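Local coordinates for proton-dependent oligopeptide transporter family protein (Xanthomonas campestris, PDB 6EI3) that probably carries small peptides across the membrane coupled to proton movement, as a POT-family transporter of the major facilitator superfamily, at residues V314-E319 with G382-A387; F303-Q308 with V376-V381. All coordinates share one frame; numbering follows the deposited sequence.

From the N terminus, the chain meets 303-308 on the later part of helix 281-306, then 314-319 on the short helix 312-317. It next passes through helix 334-357 and reaches 376-381 and 382-387, consecutive parts of helix 363-389. Interaction 2 closes a loop of 67 residues and interaction 1 one of 62. Their segments alternate along the chain, so the loops cross rather than nest. One long helix is thereby tied at two levels to an interrupted helical path, the two running in the same general direction. Gln316 NE2 lies 3.0 Å from Val381 O, a probable hydrogen bond that joins the two contacts directly. Both also border the same bound lipid.

Interaction 1: V314-E319 with G382-A387; sequences VLQGRE and GAIQVA. With 78M ((2S)-2,3-dihydroxypropyl(7Z)-pentadec-7-enoate), chain F.
Gln316 and Gln385 form a buried polar contact between side-chain amides, joining the short helix 312-317 to the later part of helix 363-389. Gln316 NE2 donates to Gln385 OE1 at 3.1 Å with an N-H...O angle of 159°. The acceptor lies nearly in the amide plane of Gln316, whereas the donor is tilted 33° from the carbonyl plane of Gln385. Gln316 spans the gap because its chain is fully extended, with CG anti to the backbone N (chi1 179°). Gln385 instead bends at chi2, which swings its OE1 toward the partner; the two side chains run antiparallel, side by side.

Glutamine suits this buried place because its amide has several polar partners: NE2 also bonds to Val381 O, and OE1 receives Gln399 NE2. Gln385 NE2 is held by Asp389 OD1. Ile384 lies transverse to Gln316, its CG2 3.7 Å from Gln316 NE2. Its other branch, CG1, faces the lipid, 3.9 Å from C2 of the lipid. Ala383 CB lies 3.8 Å from C4 of the same molecule. The contact is an inter-helix side-chain amide hydrogen bond within the helical bundle of a major facilitator superfamily transporter.

Interaction 2: F303-Q308 with V376-V381; sequences FSLFDQ and VAWIAV. With 78M ((2S)-2,3-dihydroxypropyl(7Z)-pentadec-7-enoate), chain F.
The backbones come nearest at Leu305 and Trp378, with CA atoms 7.7 Å apart, where the later part of helix 281-306 passes helix 363-389. This is a buried helix-helix contact in the major facilitator superfamily bundle, built around one tryptophan reaching across.

Leu305 lies over one face of the five-membered ring: its CG sits 3.7 Å from the ring centroid and only 15° off the normal, a CH-pi contact. A branched leucine fits because CD2 continues along the same face, 3.4 Å from Trp378 CD1. Tryptophan adds a polar function to its flat apolar surface. Its NE1 makes a weak hydrogen bond to Leu305 O, 3.3 Å long and bent to 129°, so one residue meets both the pyrrole face and the indole N-H. Trp378 CG, set anti to the carbonyl carbon, sends the ring across the gap.

At the six-membered end, Gln308 OE1 comes obliquely to Trp378 CH2 (3.4 Å), and Gln308 CB lies against CZ2. Trp313 packs against the same indole. Away from this interface, Val376 and Ala380 offer small apolar groups to the lipid, with Val376 CG1 3.8 Å from its C9. Gln308 OE1 is hydrogen-bonded to Thr312 OG1. Gln308 NE2 reaches back one turn to Ser304 O (2.8 Å, 168°), which lies in the Gln308 amide plane; NE2 comes from above the Ser304 carbonyl plane, and the bond helps hold the amide beside Trp378 CH2.

Interaction 1: V314-E319 with G382-A387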
loop_
_atom_site.group_PDB
_atom_site.type_symbol
_atom_site.label_atom_id
_atom_site.label_comp_id
_atom_site.label_asym_id
_atom_site.label_seq_id
_atom_site.Cartn_x
_atom_site.Cartn_y
_atom_site.Cartn_z
ATOM N N VAL A 314 -2.298 -15.677 -7.310
ATOM C CA VAL A 314 -2.213 -16.941 -6.549
ATOM C C VAL A 314 -3.290 -17.900 -7.037
ATOM O O VAL A 314 -3.000 -19.078 -7.287
ATOM C CB VAL A 314 -2.256 -16.738 -5.005
ATOM C CG1 VAL A 314 -2.451 -18.065 -4.282
ATOM C CG2 VAL A 314 -0.992 -16.038 -4.505
ATOM N N LEU A 315 -4.528 -17.387 -7.200
ATOM C CA LEU A 315 -5.680 -18.165 -7.662
ATOM C C LEU A 315 -5.431 -18.720 -9.055
ATOM O O LEU A 315 -5.860 -19.824 -9.350
ATOM C CB LEU A 315 -6.959 -17.316 -7.627
ATOM C CG LEU A 315 -7.443 -16.935 -6.224
ATOM C CD1 LEU A 315 -8.500 -15.834 -6.274
ATOM C CD2 LEU A 315 -7.898 -18.185 -5.402
ATOM N N GLN A 316 -4.737 -17.958 -9.911
ATOM C CA GLN A 316 -4.342 -18.423 -11.240
ATOM C C GLN A 316 -3.288 -19.525 -11.074
ATOM O O GLN A 316 -3.434 -20.594 -11.651
ATOM C CB GLN A 316 -3.761 -17.276 -12.099
ATOM C CG GLN A 316 -3.333 -17.765 -13.485
ATOM C CD GLN A 316 -2.704 -16.698 -14.335
ATOM O OE1 GLN A 316 -1.593 -16.249 -14.081
ATOM N NE2 GLN A 316 -3.363 -16.342 -15.414
ATOM N N GLY A 317 -2.248 -19.245 -10.286
ATOM C CA GLY A 317 -1.140 -20.165 -10.034
ATOM C C GLY A 317 -1.561 -21.567 -9.626
ATOM O O GLY A 317 -0.982 -22.553 -10.086
ATOM N N ARG A 318 -2.606 -21.663 -8.787
ATOM C CA ARG A 318 -3.162 -22.924 -8.270
ATOM C C ARG A 318 -3.631 -23.870 -9.373
ATOM O O ARG A 318 -3.608 -25.074 -9.169
ATOM C CB ARG A 318 -4.338 -22.635 -7.321
ATOM C CG ARG A 318 -3.915 -22.046 -5.965
ATOM C CD ARG A 318 -5.117 -21.938 -5.031
ATOM N NE ARG A 318 -5.602 -23.257 -4.599
ATOM C CZ ARG A 318 -6.783 -23.774 -4.928
ATOM N NH1 ARG A 318 -7.637 -23.082 -5.674
ATOM N NH2 ARG A 318 -7.131 -24.971 -4.488
ATOM N N GLU A 319 -4.071 -23.329 -10.523
ATOM C CA GLU A 319 -4.552 -24.125 -11.654
ATOM C C GLU A 319 -3.451 -24.419 -12.683
ATOM O O GLU A 319 -3.722 -25.029 -13.704
ATOM C CB GLU A 319 -5.760 -23.437 -12.325
ATOM C CG GLU A 319 -6.906 -23.103 -11.376
ATOM C CD GLU A 319 -7.534 -24.251 -10.606
ATOM O OE1 GLU A 319 -7.809 -25.308 -11.221
ATOM O OE2 GLU A 319 -7.772 -24.082 -9.387
ATOM N N GLY A 382 -3.246 -12.132 -18.440
ATOM C CA GLY A 382 -4.473 -12.395 -19.178
ATOM C C GLY A 382 -4.262 -13.388 -20.307
ATOM O O GLY A 382 -5.081 -14.296 -20.495
ATOM N N ALA A 383 -3.140 -13.233 -21.048
ATOM C CA ALA A 383 -2.763 -14.119 -22.159
ATOM C C ALA A 383 -2.476 -15.537 -21.632
ATOM O O ALA A 383 -2.837 -16.521 -22.274
ATOM C CB ALA A 383 -1.557 -13.552 -22.898
ATOM N N ILE A 384 -1.903 -15.635 -20.422
ATOM C CA ILE A 384 -1.662 -16.917 -19.776
ATOM C C ILE A 384 -3.018 -17.558 -19.436
ATOM O O ILE A 384 -3.233 -18.740 -19.731
ATOM C CB ILE A 384 -0.738 -16.759 -18.555
ATOM C CG1 ILE A 384 0.723 -16.542 -19.013
ATOM C CG2 ILE A 384 -0.867 -17.966 -17.601
ATOM C CD1 ILE A 384 1.578 -15.752 -17.987
ATOM N N GLN A 385 -3.946 -16.758 -18.883
ATOM C CA GLN A 385 -5.284 -17.225 -18.541
ATOM C C GLN A 385 -6.029 -17.722 -19.768
ATOM O O GLN A 385 -6.665 -18.754 -19.668
ATOM C CB GLN A 385 -6.107 -16.127 -17.839
ATOM C CG GLN A 385 -7.382 -16.640 -17.147
ATOM C CD GLN A 385 -7.096 -17.659 -16.063
ATOM O OE1 GLN A 385 -6.250 -17.451 -15.196
ATOM N NE2 GLN A 385 -7.769 -18.806 -16.115
ATOM N N VAL A 386 -5.956 -16.990 -20.908
ATOM C CA VAL A 386 -6.634 -17.358 -22.171
ATOM C C VAL A 386 -6.110 -18.719 -22.680
ATOM O O VAL A 386 -6.908 -19.517 -23.158
ATOM C CB VAL A 386 -6.561 -16.227 -23.242
ATOM C CG1 VAL A 386 -7.027 -16.710 -24.613
ATOM C CG2 VAL A 386 -7.366 -15.006 -22.809
ATOM N N ALA A 387 -4.788 -18.987 -22.533
ATOM C CA ALA A 387 -4.187 -20.272 -22.914
ATOM C C ALA A 387 -4.739 -21.370 -21.999
ATOM O O ALA A 387 -5.157 -22.411 -22.495
ATOM C CB ALA A 387 -2.667 -20.207 -22.819
HETATM O O21 78M F . 0.925 -22.449 -25.027
HETATM C C20 78M F . 0.418 -21.134 -24.853
HETATM C C18 78M F . 1.346 -20.118 -25.478
HETATM O O19 78M F . 2.621 -20.139 -24.835
HETATM C C17 78M F . 0.764 -18.721 -25.517
HETATM O O2 78M F . 0.867 -18.096 -24.213
HETATM C C1 78M F . 1.829 -17.181 -24.033
HETATM O O1 78M F . 2.784 -17.059 -24.758
HETATM C C2 78M F . 1.554 -16.326 -22.829
HETATM C C3 78M F . 2.658 -15.315 -22.526
HETATM C C4 78M F . 2.184 -13.872 -22.546
HETATM C C5 78M F . 2.467 -13.109 -23.830
HETATM C C6 78M F . 1.823 -11.722 -23.866
HETATM C C7 78M F . 2.808 -10.602 -23.957
HETATM C C8 78M F . 3.386 -9.975 -22.945
HETATM C C9 78M F . 4.374 -8.851 -23.031
HETATM C C10 78M F . 5.722 -9.255 -23.643
HETATM C C11 78M F . 6.524 -8.094 -24.217
HETATM C C12 78M F . 7.385 -7.345 -23.210
HETATM C C13 78M F . 7.924 -6.025 -23.730
HETATM C C15 78M F . 9.371 -4.002 -23.315
HETATM C C14 78M F . 8.872 -5.323 -22.775
#

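Interaction 2: F303-Q308 with V376-V381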
loop_
_atom_site.group_PDB
_atom_site.type_symbol
_atom_site.label_atom_id
_atom_site.label_comp_id
_atom_site.label_asym_id
_atom_site.label_seq_id
_atom_site.Cartn_x
_atom_site.Cartn_y
_atom_site.Cartn_z
ATOM N N PHE A 303 -1.302 0.302 -7.685
ATOM C CA PHE A 303 -1.477 -0.520 -6.482
ATOM C C PHE A 303 -2.620 -1.507 -6.608
ATOM O O PHE A 303 -2.533 -2.575 -6.006
ATOM C CB PHE A 303 -1.593 0.342 -5.223
ATOM C CG PHE A 303 -0.254 0.942 -4.879
ATOM C CD1 PHE A 303 0.768 0.150 -4.357
ATOM C CD2 PHE A 303 -0.006 2.295 -5.085
ATOM C CE1 PHE A 303 2.029 0.697 -4.076
ATOM C CE2 PHE A 303 1.253 2.847 -4.790
ATOM C CZ PHE A 303 2.269 2.039 -4.317
ATOM N N SER A 304 -3.646 -1.198 -7.459
ATOM C CA SER A 304 -4.742 -2.125 -7.773
ATOM C C SER A 304 -4.143 -3.358 -8.410
ATOM O O SER A 304 -4.530 -4.463 -8.087
ATOM C CB SER A 304 -5.718 -1.507 -8.784
ATOM O OG SER A 304 -6.285 -0.330 -8.258
ATOM N N LEU A 305 -3.213 -3.156 -9.330
ATOM C CA LEU A 305 -2.548 -4.221 -10.076
ATOM C C LEU A 305 -1.456 -4.906 -9.264
ATOM O O LEU A 305 -1.297 -6.125 -9.329
ATOM C CB LEU A 305 -1.972 -3.623 -11.375
ATOM C CG LEU A 305 -2.935 -3.593 -12.581
ATOM C CD1 LEU A 305 -4.046 -2.550 -12.425
ATOM C CD2 LEU A 305 -2.183 -3.288 -13.856
ATOM N N PHE A 306 -0.726 -4.127 -8.471
ATOM C CA PHE A 306 0.379 -4.651 -7.684
ATOM C C PHE A 306 -0.066 -5.593 -6.553
ATOM O O PHE A 306 0.502 -6.674 -6.424
ATOM C CB PHE A 306 1.250 -3.483 -7.157
ATOM C CG PHE A 306 2.461 -3.930 -6.378
ATOM C CD1 PHE A 306 3.533 -4.537 -7.018
ATOM C CD2 PHE A 306 2.533 -3.735 -5.000
ATOM C CE1 PHE A 306 4.644 -4.972 -6.286
ATOM C CE2 PHE A 306 3.642 -4.171 -4.274
ATOM C CZ PHE A 306 4.693 -4.781 -4.923
ATOM N N ASP A 307 -1.058 -5.186 -5.734
ATOM C CA ASP A 307 -1.507 -5.975 -4.570
ATOM C C ASP A 307 -2.256 -7.281 -4.935
ATOM O O ASP A 307 -2.345 -8.185 -4.106
ATOM C CB ASP A 307 -2.304 -5.102 -3.583
ATOM C CG ASP A 307 -1.355 -4.262 -2.713
ATOM O OD1 ASP A 307 -0.291 -4.792 -2.305
ATOM O OD2 ASP A 307 -1.669 -3.075 -2.457
ATOM N N GLN A 308 -2.705 -7.410 -6.188
ATOM C CA GLN A 308 -3.378 -8.619 -6.673
ATOM C C GLN A 308 -2.417 -9.802 -6.935
ATOM O O GLN A 308 -2.878 -10.903 -7.204
ATOM C CB GLN A 308 -4.231 -8.304 -7.894
ATOM C CG GLN A 308 -5.520 -7.577 -7.562
ATOM C CD GLN A 308 -6.342 -7.423 -8.812
ATOM O OE1 GLN A 308 -7.030 -8.359 -9.253
ATOM N NE2 GLN A 308 -6.206 -6.279 -9.466
ATOM N N VAL A 376 1.335 -3.868 -18.940
ATOM C CA VAL A 376 1.954 -4.895 -19.800
ATOM C C VAL A 376 2.002 -6.247 -19.058
ATOM O O VAL A 376 1.714 -7.276 -19.663
ATOM C CB VAL A 376 3.345 -4.439 -20.348
ATOM C CG1 VAL A 376 3.983 -5.505 -21.253
ATOM C CG2 VAL A 376 3.224 -3.120 -21.108
ATOM N N ALA A 377 2.295 -6.229 -17.739
ATOM C CA ALA A 377 2.330 -7.419 -16.879
ATOM C C ALA A 377 0.963 -8.093 -16.893
ATOM O O ALA A 377 0.876 -9.315 -17.006
ATOM C CB ALA A 377 2.696 -7.030 -15.452
ATOM N N TRP A 378 -0.108 -7.282 -16.824
ATOM C CA TRP A 378 -1.475 -7.784 -16.813
ATOM C C TRP A 378 -1.938 -8.248 -18.206
ATOM O O TRP A 378 -2.801 -9.119 -18.265
ATOM C CB TRP A 378 -2.410 -6.777 -16.137
ATOM C CG TRP A 378 -2.301 -6.896 -14.639
ATOM C CD1 TRP A 378 -1.235 -6.538 -13.863
ATOM C CD2 TRP A 378 -3.218 -7.580 -13.770
ATOM N NE1 TRP A 378 -1.442 -6.932 -12.560
ATOM C CE2 TRP A 378 -2.671 -7.541 -12.469
ATOM C CE3 TRP A 378 -4.454 -8.218 -13.966
ATOM C CZ2 TRP A 378 -3.342 -8.064 -11.360
ATOM C CZ3 TRP A 378 -5.124 -8.734 -12.865
ATOM C CH2 TRP A 378 -4.548 -8.693 -11.585
ATOM N N ILE A 379 -1.294 -7.774 -19.313
ATOM C CA ILE A 379 -1.570 -8.318 -20.656
ATOM C C ILE A 379 -1.026 -9.776 -20.657
ATOM O O ILE A 379 -1.719 -10.687 -21.113
ATOM C CB ILE A 379 -0.990 -7.472 -21.838
ATOM C CG1 ILE A 379 -1.705 -6.095 -22.001
ATOM C CG2 ILE A 379 -0.984 -8.277 -23.182
ATOM C CD1 ILE A 379 -3.236 -6.143 -22.450
ATOM N N ALA A 380 0.190 -9.980 -20.103
ATOM C CA ALA A 380 0.832 -11.283 -19.968
ATOM C C ALA A 380 0.009 -12.230 -19.073
ATOM O O ALA A 380 -0.207 -13.365 -19.484
ATOM C CB ALA A 380 2.238 -11.127 -19.423
ATOM N N VAL A 381 -0.493 -11.761 -17.889
ATOM C CA VAL A 381 -1.343 -12.587 -16.987
ATOM C C VAL A 381 -2.626 -13.049 -17.700
ATOM O O VAL A 381 -3.046 -14.200 -17.530
ATOM C CB VAL A 381 -1.691 -11.931 -15.613
ATOM C CG1 VAL A 381 -2.428 -12.915 -14.694
ATOM C CG2 VAL A 381 -0.439 -11.460 -14.912
HETATM O O21 78M F . 0.925 -22.449 -25.027
HETATM C C20 78M F . 0.418 -21.134 -24.853
HETATM C C18 78M F . 1.346 -20.118 -25.478
HETATM O O19 78M F . 2.621 -20.139 -24.835
HETATM C C17 78M F . 0.764 -18.721 -25.517
HETATM O O2 78M F . 0.867 -18.096 -24.213
HETATM C C1 78M F . 1.829 -17.181 -24.033
HETATM O O1 78M F . 2.784 -17.059 -24.758
HETATM C C2 78M F . 1.554 -16.326 -22.829
HETATM C C3 78M F . 2.658 -15.315 -22.526
HETATM C C4 78M F . 2.184 -13.872 -22.546
HETATM C C5 78M F . 2.467 -13.109 -23.830
HETATM C C6 78M F . 1.823 -11.722 -23.866
HETATM C C7 78M F . 2.808 -10.602 -23.957
HETATM C C8 78M F . 3.386 -9.975 -22.945
HETATM C C9 78M F . 4.374 -8.851 -23.031
HETATM C C10 78M F . 5.722 -9.255 -23.643
HETATM C C11 78M F . 6.524 -8.094 -24.217
HETATM C C12 78M F . 7.385 -7.345 -23.210
HETATM C C13 78M F . 7.924 -6.025 -23.730
HETATM C C15 78M F . 9.371 -4.002 -23.315
HETATM C C14 78M F . 8.872 -5.323 -22.775
#